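Local coordinates for mutT/nudix family protein (Listeria innocua, PDB 3I9X) that probably acts as a hydrolase of the Nudix family, the present chain being the portion that carries the Nudix domain, at residues A[31-36]-A[162-167]; A[88-93]-A[99-104]. One frame throughout, in Å; residues are numbered along the deposited sequence.

Contact 1: A[31-36]-A[162-167]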
loop_
_atom_site.group_PDB
_atom_site.type_symbol
_atom_site.label_atom_id
_atom_site.label_comp_id
_atom_site.label_asym_id
_atom_site.label_seq_id
_atom_site.Cartn_x
_atom_site.Cartn_y
_atom_site.Cartn_z
ATOM N N ASP A 31 -7.098 -7.601 0.623
ATOM C CA ASP A 31 -8.121 -7.824 1.668
ATOM C C ASP A 31 -9.123 -6.675 1.717
ATOM O O ASP A 31 -8.747 -5.501 1.603
ATOM C CB ASP A 31 -7.418 -8.021 3.016
ATOM C CG ASP A 31 -6.606 -9.309 3.049
ATOM O OD1 ASP A 31 -7.207 -10.362 2.721
ATOM O OD2 ASP A 31 -5.382 -9.273 3.349
ATOM N N MET A 32 -10.392 -7.037 1.909
ATOM C CA MET A 32 -11.526 -6.139 1.736
ATOM C C MET A 32 -12.367 -5.964 2.997
ATOM O O MET A 32 -12.980 -6.912 3.487
ATOM C CB MET A 32 -12.448 -6.673 0.649
ATOM C CG MET A 32 -11.698 -7.053 -0.691
ATOM S SD MET A 32 -12.839 -7.341 -2.116
ATOM C CE MET A 32 -14.164 -6.269 -1.407
ATOM N N ILE A 33 -12.405 -4.751 3.509
ATOM C CA ILE A 33 -13.374 -4.374 4.530
ATOM C C ILE A 33 -14.663 -4.030 3.786
ATOM O O ILE A 33 -14.780 -2.972 3.142
ATOM C CB ILE A 33 -12.872 -3.222 5.319
ATOM C CG1 ILE A 33 -11.621 -3.651 6.083
ATOM C CG2 ILE A 33 -13.882 -2.695 6.274
ATOM C CD1 ILE A 33 -11.947 -4.502 7.197
ATOM N N LEU A 34 -15.623 -4.932 3.881
ATOM C CA LEU A 34 -16.873 -4.828 3.146
ATOM C C LEU A 34 -18.010 -4.395 4.035
ATOM O O LEU A 34 -18.525 -5.202 4.826
ATOM C CB LEU A 34 -17.205 -6.193 2.556
ATOM C CG LEU A 34 -18.014 -6.322 1.297
ATOM C CD1 LEU A 34 -17.627 -5.171 0.381
ATOM C CD2 LEU A 34 -17.714 -7.699 0.613
ATOM N N THR A 35 -18.419 -3.142 3.901
ATOM C CA THR A 35 -19.381 -2.551 4.841
ATOM C C THR A 35 -20.687 -2.096 4.228
ATOM O O THR A 35 -20.791 -1.898 3.008
ATOM C CB THR A 35 -18.773 -1.381 5.585
ATOM O OG1 THR A 35 -18.669 -0.246 4.735
ATOM C CG2 THR A 35 -17.384 -1.730 6.136
ATOM N N THR A 36 -21.692 -1.962 5.088
ATOM C CA THR A 36 -22.982 -1.366 4.739
ATOM C C THR A 36 -23.519 -0.617 5.945
ATOM O O THR A 36 -22.926 -0.641 7.023
ATOM C CB THR A 36 -24.004 -2.374 4.245
ATOM O OG1 THR A 36 -25.140 -1.680 3.710
ATOM C CG2 THR A 36 -24.463 -3.295 5.343
ATOM N N LEU A 162 -8.045 -7.583 13.224
ATOM C CA LEU A 162 -8.530 -6.626 14.193
ATOM C C LEU A 162 -7.927 -5.234 13.906
ATOM O O LEU A 162 -8.616 -4.207 14.000
ATOM C CB LEU A 162 -8.156 -7.022 15.622
ATOM C CG LEU A 162 -8.655 -5.996 16.666
ATOM C CD1 LEU A 162 -10.146 -5.724 16.486
ATOM C CD2 LEU A 162 -8.317 -6.365 18.174
ATOM N N ASP A 163 -6.625 -5.216 13.614
ATOM C CA ASP A 163 -5.939 -3.980 13.248
ATOM C C ASP A 163 -6.503 -3.385 11.967
ATOM O O ASP A 163 -6.732 -2.169 11.899
ATOM C CB ASP A 163 -4.444 -4.217 13.094
ATOM C CG ASP A 163 -3.788 -4.493 14.420
ATOM O OD1 ASP A 163 -4.304 -3.950 15.440
ATOM O OD2 ASP A 163 -2.790 -5.251 14.470
ATOM N N MET A 164 -6.737 -4.235 10.969
ATOM C CA MET A 164 -7.389 -3.810 9.737
ATOM C C MET A 164 -8.771 -3.171 10.046
ATOM O O MET A 164 -9.073 -2.095 9.546
ATOM C CB MET A 164 -7.574 -4.947 8.739
ATOM C CG MET A 164 -6.347 -5.440 7.914
ATOM S SD MET A 164 -6.896 -6.521 6.557
ATOM C CE MET A 164 -8.421 -5.954 6.585
ATOM N N LEU A 165 -9.598 -3.811 10.868
ATOM C CA LEU A 165 -10.929 -3.292 11.104
ATOM C C LEU A 165 -10.904 -1.986 11.870
ATOM O O LEU A 165 -11.739 -1.134 11.603
ATOM C CB LEU A 165 -11.883 -4.240 11.838
ATOM C CG LEU A 165 -12.211 -5.651 11.375
ATOM C CD1 LEU A 165 -13.541 -6.069 12.043
ATOM C CD2 LEU A 165 -12.235 -5.876 9.887
ATOM N N LYS A 166 -10.005 -1.851 12.851
ATOM C CA LYS A 166 -9.886 -0.615 13.618
ATOM C C LYS A 166 -9.423 0.541 12.744
ATOM O O LYS A 166 -9.981 1.632 12.852
ATOM C CB LYS A 166 -8.924 -0.777 14.809
ATOM C CG LYS A 166 -9.464 -1.646 15.931
ATOM C CD LYS A 166 -8.423 -1.855 17.039
ATOM C CE LYS A 166 -9.080 -1.894 18.419
ATOM N NZ LYS A 166 -8.073 -2.136 19.526
ATOM N N LYS A 167 -8.436 0.325 11.865
ATOM C CA LYS A 167 -8.023 1.397 10.946
ATOM C C LYS A 167 -9.114 1.724 9.865
ATOM O O LYS A 167 -9.239 2.875 9.409
ATOM C CB LYS A 167 -6.672 1.103 10.307
#
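Asp31 OD2 is held by the hydroxyls of Ser120 and Thr29 and also bonds a glycerol, probably from the crystallisation liquor, while Asp31 CB rests 3.9 Å from Met164 SD. The pair sits where helix 161-177 lies over one face of the central mixed sheet of the Nudix fold, an α/β/α sandwich, with strand 27-40 beneath it. The axes of the strand 31-36 and helix 162-167 segments come within 9.6 Å and are inclined at -50°, so the helix runs slantwise over the strand. Side chains of the strand alternate: Asp31 and Ile33 point toward this helix, whereas Met32 and Leu34 turn to helix 82-94 on the opposite face.

Packing between the segments is by side chains alone. The CH2 group of the aspartate meets the thioether, while the acid points away to its polar partners. The side chains of Met164 and Ile33 run antiparallel, each passing the other's flank. The methionine chain is extended as far as SD; as modelled, the last torsion is close to eclipsed (chi3 20°), which is uncertain, and Met164 CE lies beside the CG1-CD1 bond of Ile33, 3.9 Å from Ile33 CD1. Leu165 also directs a branch, CD2, at the Ile33 tip, but the modelled separation is too short for two carbons and its detail is doubtful. Val71 of strand 69-75 touches all four of these side chains, and Ile48 of strand 43-52 touches Ile33 and Leu165, so neighbouring strands share the same apolar layer. CG1 of Ile33, placed beside its own backbone N (chi1 -65°), provides the second contact for the methionine methyl, CG1 to Met164 CE being 4.0 Å.

Contact 2: A[88-93]-A[99-104]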
loop_
_atom_site.group_PDB
_atom_site.type_symbol
_atom_site.label_atom_id
_atom_site.label_comp_id
_atom_site.label_asym_id
_atom_site.label_seq_id
_atom_site.Cartn_x
_atom_site.Cartn_y
_atom_site.Cartn_z
ATOM N N ARG A 88 -12.282 -8.493 -8.471
ATOM C CA ARG A 88 -12.688 -9.885 -8.680
ATOM C C ARG A 88 -13.283 -10.481 -7.413
ATOM O O ARG A 88 -14.370 -11.072 -7.480
ATOM C CB ARG A 88 -11.530 -10.807 -9.168
ATOM C CG ARG A 88 -11.963 -12.303 -9.182
ATOM C CD ARG A 88 -10.897 -13.329 -9.527
ATOM N NE ARG A 88 -9.826 -13.389 -8.527
ATOM C CZ ARG A 88 -8.628 -12.837 -8.677
ATOM N NH1 ARG A 88 -8.337 -12.185 -9.783
ATOM N NH2 ARG A 88 -7.730 -12.929 -7.708
ATOM N N GLU A 89 -12.563 -10.373 -6.285
ATOM C CA GLU A 89 -13.020 -11.005 -5.032
ATOM C C GLU A 89 -14.337 -10.391 -4.544
ATOM O O GLU A 89 -15.144 -11.081 -3.961
ATOM C CB GLU A 89 -11.952 -11.013 -3.912
ATOM C CG GLU A 89 -10.789 -12.029 -4.135
ATOM C CD GLU A 89 -11.115 -13.486 -3.712
ATOM O OE1 GLU A 89 -12.315 -13.844 -3.558
ATOM O OE2 GLU A 89 -10.158 -14.281 -3.517
ATOM N N LEU A 90 -14.577 -9.121 -4.827
ATOM C CA LEU A 90 -15.869 -8.536 -4.532
ATOM C C LEU A 90 -16.977 -9.305 -5.279
ATOM O O LEU A 90 -17.949 -9.749 -4.661
ATOM C CB LEU A 90 -15.887 -7.056 -4.898
ATOM C CG LEU A 90 -17.170 -6.284 -4.627
ATOM C CD1 LEU A 90 -17.668 -6.549 -3.188
ATOM C CD2 LEU A 90 -16.947 -4.824 -4.864
ATOM N N GLU A 91 -16.812 -9.491 -6.593
ATOM C CA GLU A 91 -17.809 -10.215 -7.400
ATOM C C GLU A 91 -18.006 -11.681 -7.007
ATOM O O GLU A 91 -19.145 -12.134 -6.936
ATOM C CB GLU A 91 -17.521 -10.113 -8.915
ATOM C CG GLU A 91 -18.459 -11.012 -9.773
ATOM C CD GLU A 91 -18.760 -10.439 -11.148
ATOM O OE1 GLU A 91 -17.835 -9.842 -11.756
ATOM O OE2 GLU A 91 -19.928 -10.602 -11.619
ATOM N N GLU A 92 -16.928 -12.418 -6.758
ATOM C CA GLU A 92 -17.045 -13.835 -6.373
ATOM C C GLU A 92 -17.829 -14.014 -5.082
ATOM O O GLU A 92 -18.488 -15.032 -4.881
ATOM C CB GLU A 92 -15.676 -14.492 -6.179
ATOM C CG GLU A 92 -14.822 -14.574 -7.444
ATOM C CD GLU A 92 -13.688 -15.592 -7.332
ATOM O OE1 GLU A 92 -13.021 -15.839 -8.363
ATOM O OE2 GLU A 92 -13.472 -16.152 -6.226
ATOM N N GLU A 93 -17.748 -13.023 -4.207
ATOM C CA GLU A 93 -18.332 -13.132 -2.890
ATOM C C GLU A 93 -19.704 -12.478 -2.826
ATOM O O GLU A 93 -20.457 -12.788 -1.924
ATOM C CB GLU A 93 -17.406 -12.499 -1.832
ATOM C CG GLU A 93 -17.284 -13.312 -0.552
ATOM C CD GLU A 93 -16.146 -14.345 -0.579
ATOM O OE1 GLU A 93 -15.003 -13.986 -0.955
ATOM O OE2 GLU A 93 -16.379 -15.513 -0.184
ATOM N N ILE A 99 -18.498 -1.186 -8.151
ATOM C CA ILE A 99 -18.194 -0.685 -6.796
ATOM C C ILE A 99 -16.751 -0.218 -6.675
ATOM O O ILE A 99 -15.824 -1.015 -6.757
ATOM C CB ILE A 99 -18.486 -1.745 -5.684
ATOM C CG1 ILE A 99 -19.946 -2.211 -5.746
ATOM C CG2 ILE A 99 -18.222 -1.158 -4.304
ATOM C CD1 ILE A 99 -21.000 -1.080 -5.447
ATOM N N PRO A 100 -16.563 1.087 -6.481
ATOM C CA PRO A 100 -15.211 1.554 -6.207
ATOM C C PRO A 100 -14.754 1.126 -4.818
ATOM O O PRO A 100 -15.487 1.241 -3.840
ATOM C CB PRO A 100 -15.313 3.083 -6.322
ATOM C CG PRO A 100 -16.615 3.351 -7.040
ATOM C CD PRO A 100 -17.507 2.210 -6.608
ATOM N N LEU A 101 -13.550 0.595 -4.814
ATOM C CA LEU A 101 -12.845 0.085 -3.669
ATOM C C LEU A 101 -11.854 1.158 -3.262
ATOM O O LEU A 101 -11.082 1.628 -4.117
ATOM C CB LEU A 101 -12.098 -1.169 -4.092
ATOM C CG LEU A 101 -12.967 -2.398 -4.439
ATOM C CD1 LEU A 101 -12.072 -3.480 -4.947
ATOM C CD2 LEU A 101 -13.725 -2.900 -3.216
ATOM N N ILE A 102 -11.931 1.594 -2.000
ATOM C CA ILE A 102 -11.080 2.643 -1.480
ATOM C C ILE A 102 -9.846 2.015 -0.762
ATOM O O ILE A 102 -9.987 1.243 0.170
ATOM C CB ILE A 102 -11.864 3.524 -0.498
ATOM C CG1 ILE A 102 -13.183 4.010 -1.150
ATOM C CG2 ILE A 102 -10.958 4.693 0.091
ATOM C CD1 ILE A 102 -12.996 4.704 -2.534
ATOM N N PRO A 103 -8.630 2.325 -1.228
ATOM C CA PRO A 103 -7.452 1.743 -0.543
ATOM C C PRO A 103 -7.294 2.398 0.799
ATOM O O PRO A 103 -7.520 3.609 0.903
ATOM C CB PRO A 103 -6.275 2.101 -1.444
ATOM C CG PRO A 103 -6.813 2.991 -2.573
ATOM C CD PRO A 103 -8.311 3.044 -2.477
ATOM N N PHE A 104 -6.989 1.646 1.845
ATOM C CA PHE A 104 -6.745 2.352 3.099
ATOM C C PHE A 104 -5.487 1.976 3.799
ATOM O O PHE A 104 -5.104 2.660 4.755
ATOM C CB PHE A 104 -7.937 2.302 4.079
ATOM C CG PHE A 104 -8.161 0.964 4.685
ATOM C CD1 PHE A 104 -7.627 0.658 5.904
ATOM C CD2 PHE A 104 -8.886 0.017 4.035
ATOM C CE1 PHE A 104 -7.804 -0.567 6.445
ATOM C CE2 PHE A 104 -9.097 -1.259 4.621
ATOM C CZ PHE A 104 -8.561 -1.530 5.805
#
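Leu90 meets Ile99 and Leu101 through a single methyl, CD2, and apolar contact is the whole of what passes between helix 88-93 and segment 99-104. The closest approach is to the branch carbon of the isoleucine, with Leu90 CD2 3.5 Å from Ile99 CB. Both arms flank that spot: Leu90 CD2 is 3.9 Å from Ile99 CG2, and CG1 lies only slightly farther off. The leucine lies square across the isoleucine, and its methyl abuts the root of that residue rather than the tip, which leads away from the helix. Leu90 reaches across because its CG is anti to the backbone N (chi1 -179°), carrying the branch outward from the helix. On the second partner the touch is methyl to methyl, Leu90 CD2 to Leu101 CD2 at 4.1 Å. Met32 of strand 27-40 touches Leu90 and Leu101 alike.

Polar bonding belongs to the helix itself and to its surroundings. Glu92 N donates to Arg88 O at 3.0 Å in the helical pattern, and Leu90 O also receives the hydroxyl of Thr94. Arg88 forms a salt bridge with Glu80, and Glu93 one with Arg135. Backbone bonds from Ile102 to Tyr124 and from Phe104 to Ala122 fasten the strand end of 99-104 to strand 118-126.

Sequence identifies helix 82-94 as that of the Nudix box, whose REUxEE core is Arg88 to Glu93; Leu90 is its hydrophobic position, facing inward, while in relatives glutamates of this core bind the catalytic metal. The seam is consequently nondirectional: van der Waals contact alone joins Leu90 to 99-104, as part of a wider apolar cluster with Met32 and Leu34, and the charged groups of the motif take no part in that packing.

From the N terminus, strand 27-40 supplies residues 31-36, then comes helix 82-94 with 88-93, the segment 99-104, and finally helix 161-177 with 162-167. Contact 2 closes a short loop of five residues; contact 1 brings together segments separated by 125 residues, and contact 2 falls wholly within that span. The two meet at strand 27-40: on one face Leu34 CD1 lies 3.8 Å from Leu90 CD1, and on the other Ile33 CG1 is 3.7 Å from Phe104 CZ. Together they tie the Nudix-box helix and the C-terminal helix to opposite faces of one sheet, with chain 99-104 passing from one layer toward the other.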